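Local atomic coordinates of Alpha/beta hydrolase fold protein (PDB entry 4G9E), a protein that hydrolyses the lactone ring of N-acyl homoserine lactones, as an AHL-lactonase of the alpha/beta-hydrolase fold. Residues 27-32 / 52-57. Residues are numbered along the deposited sequence; the frame is centred on the assembly and turned at random.
Sequences LLMIHG and WRVIAP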
loop_
_atom_site.group_PDB
_atom_site.type_symbol
_atom_site.label_atom_id
_atom_site.label_comp_id
_atom_site.label_asym_id
_atom_site.label_seq_id
_atom_site.Cartn_x
_atom_site.Cartn_y
_atom_site.Cartn_z
ATOM N N LEU A 27 -2.333 -3.954 -12.474
ATOM C CA LEU A 27 -1.593 -3.617 -11.265
ATOM C C LEU A 27 -2.566 -2.980 -10.287
ATOM O O LEU A 27 -3.136 -1.932 -10.583
ATOM C CB LEU A 27 -0.487 -2.605 -11.585
ATOM C CG LEU A 27 0.247 -2.062 -10.356
ATOM C CD1 LEU A 27 1.203 -3.091 -9.775
ATOM C CD2 LEU A 27 0.980 -0.769 -10.676
ATOM N N LEU A 28 -2.764 -3.619 -9.139
ATOM C CA LEU A 28 -3.527 -3.025 -8.053
ATOM C C LEU A 28 -2.560 -2.241 -7.178
ATOM O O LEU A 28 -1.587 -2.804 -6.684
ATOM C CB LEU A 28 -4.184 -4.129 -7.231
ATOM C CG LEU A 28 -4.816 -3.684 -5.914
ATOM C CD1 LEU A 28 -5.955 -2.711 -6.151
ATOM C CD2 LEU A 28 -5.322 -4.908 -5.133
ATOM N N MET A 29 -2.820 -0.948 -7.000
ATOM C CA MET A 29 -2.015 -0.103 -6.121
ATOM C C MET A 29 -2.845 0.234 -4.892
ATOM O O MET A 29 -3.955 0.748 -5.031
ATOM C CB MET A 29 -1.598 1.192 -6.832
ATOM C CG MET A 29 -0.768 0.958 -8.078
ATOM S SD MET A 29 -0.145 2.470 -8.842
ATOM C CE MET A 29 1.240 2.814 -7.766
ATOM N N ILE A 30 -2.307 -0.060 -3.708
ATOM C CA ILE A 30 -3.026 0.127 -2.451
ATOM C C ILE A 30 -2.338 1.216 -1.631
ATOM O O ILE A 30 -1.168 1.090 -1.266
ATOM C CB ILE A 30 -3.077 -1.170 -1.610
ATOM C CG1 ILE A 30 -3.527 -2.374 -2.450
ATOM C CG2 ILE A 30 -4.003 -0.977 -0.428
ATOM C CD1 ILE A 30 -3.478 -3.683 -1.694
ATOM N N HIS A 31 -3.080 2.284 -1.354
ATOM C CA HIS A 31 -2.544 3.449 -0.657
ATOM C C HIS A 31 -2.323 3.219 0.838
ATOM O O HIS A 31 -2.675 2.177 1.402
ATOM C CB HIS A 31 -3.456 4.653 -0.883
ATOM C CG HIS A 31 -4.794 4.537 -0.212
ATOM N ND1 HIS A 31 -4.973 4.735 1.142
ATOM C CD2 HIS A 31 -6.020 4.254 -0.716
ATOM C CE1 HIS A 31 -6.251 4.567 1.442
ATOM N NE2 HIS A 31 -6.909 4.278 0.334
ATOM N N GLY A 32 -1.728 4.225 1.470
ATOM C CA GLY A 32 -1.356 4.156 2.869
ATOM C C GLY A 32 -2.357 4.755 3.837
ATOM O O GLY A 32 -3.450 5.184 3.466
ATOM N N TRP A 52 0.028 -0.410 -18.562
ATOM C CA TRP A 52 -0.605 -1.422 -17.739
ATOM C C TRP A 52 -1.909 -0.895 -17.182
ATOM O O TRP A 52 -2.099 0.314 -17.062
ATOM C CB TRP A 52 0.359 -1.838 -16.625
ATOM C CG TRP A 52 1.525 -2.666 -17.132
ATOM C CD1 TRP A 52 1.463 -3.951 -17.600
ATOM C CD2 TRP A 52 2.910 -2.275 -17.212
ATOM N NE1 TRP A 52 2.714 -4.375 -17.979
ATOM C CE2 TRP A 52 3.619 -3.374 -17.732
ATOM C CE3 TRP A 52 3.619 -1.109 -16.880
ATOM C CZ2 TRP A 52 4.997 -3.348 -17.923
ATOM C CZ3 TRP A 52 4.990 -1.084 -17.082
ATOM C CH2 TRP A 52 5.662 -2.193 -17.607
ATOM N N ARG A 53 -2.822 -1.810 -16.863
ATOM C CA ARG A 53 -4.099 -1.422 -16.282
ATOM C C ARG A 53 -3.909 -1.164 -14.790
ATOM O O ARG A 53 -3.932 -2.085 -13.977
ATOM C CB ARG A 53 -5.143 -2.508 -16.524
ATOM C CG ARG A 53 -6.516 -2.175 -15.985
ATOM C CD ARG A 53 -7.478 -3.290 -16.323
ATOM N NE ARG A 53 -8.843 -3.008 -15.902
ATOM C CZ ARG A 53 -9.874 -3.790 -16.203
ATOM N NH1 ARG A 53 -9.672 -4.891 -16.910
ATOM N NH2 ARG A 53 -11.097 -3.480 -15.796
ATOM N N VAL A 54 -3.692 0.098 -14.443
ATOM C CA VAL A 54 -3.467 0.477 -13.054
ATOM C C VAL A 54 -4.809 0.713 -12.369
ATOM O O VAL A 54 -5.650 1.460 -12.876
ATOM C CB VAL A 54 -2.598 1.740 -12.960
ATOM C CG1 VAL A 54 -2.480 2.215 -11.517
ATOM C CG2 VAL A 54 -1.218 1.474 -13.553
ATOM N N ILE A 55 -5.001 0.053 -11.228
ATOM C CA ILE A 55 -6.238 0.117 -10.457
ATOM C C ILE A 55 -5.884 0.660 -9.084
ATOM O O ILE A 55 -5.093 0.051 -8.370
ATOM C CB ILE A 55 -6.846 -1.288 -10.322
ATOM C CG1 ILE A 55 -7.084 -1.894 -11.711
ATOM C CG2 ILE A 55 -8.126 -1.241 -9.503
ATOM C CD1 ILE A 55 -7.308 -3.382 -11.717
ATOM N N ALA A 56 -6.453 1.813 -8.731
ATOM C CA ALA A 56 -6.101 2.509 -7.490
ATOM C C ALA A 56 -7.361 2.867 -6.719
ATOM O O ALA A 56 -7.922 3.947 -6.909
ATOM C CB ALA A 56 -5.285 3.766 -7.787
ATOM N N PRO A 57 -7.830 1.946 -5.864
ATOM C CA PRO A 57 -9.052 2.204 -5.096
ATOM C C PRO A 57 -8.787 3.042 -3.862
ATOM O O PRO A 57 -7.647 3.314 -3.505
ATOM C CB PRO A 57 -9.504 0.806 -4.653
ATOM C CG PRO A 57 -8.606 -0.170 -5.316
ATOM C CD PRO A 57 -7.350 0.568 -5.690
HETATM O O HOH W 1 -4.947 2.829 -3.557
#
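The imidazole of H31 meets P57 at its edge, in the ring plane, with CD2 3.4 Å from the carbonyl O of P57; the ring of H62 packs against it at about 50°. A chi1 of 69° tucks CG in between backbone N and C and turns the ring back to where ND1 donates to G32 O at 2.8 Å, on a lone pair, while NE2 accepts a hydrogen bond from L59 N. Replacing H31 by alanine is likely to leave the G32 carbonyl and L59 N without these mates and the loop leading to G32, which touches the bound N-butanoyl-L-homoserine, less firmly held. Beyond the last strand bond, a water donates to both M29 O and P57 O and weakly accepts from H31 N. Behind it the strands pair in parallel: hydrogen bonds run from L27 N to R53 O (2.9 Å), from I55 N to L27 O and from M29 N to I55 O (both 2.8 Å). On one face the side chains of L28 and P57 cross at about a right angle, with L28 CD1 3.6 Å from P57 CD; on the other M29 SD lies 3.6 Å from V54 CG1. These are central strands of the alpha/beta-hydrolase sheet: helix 77-91 packs on L28, I55 and P57, helix 255-270 on L27, and strands 97-101 and 13-19 flank the pair.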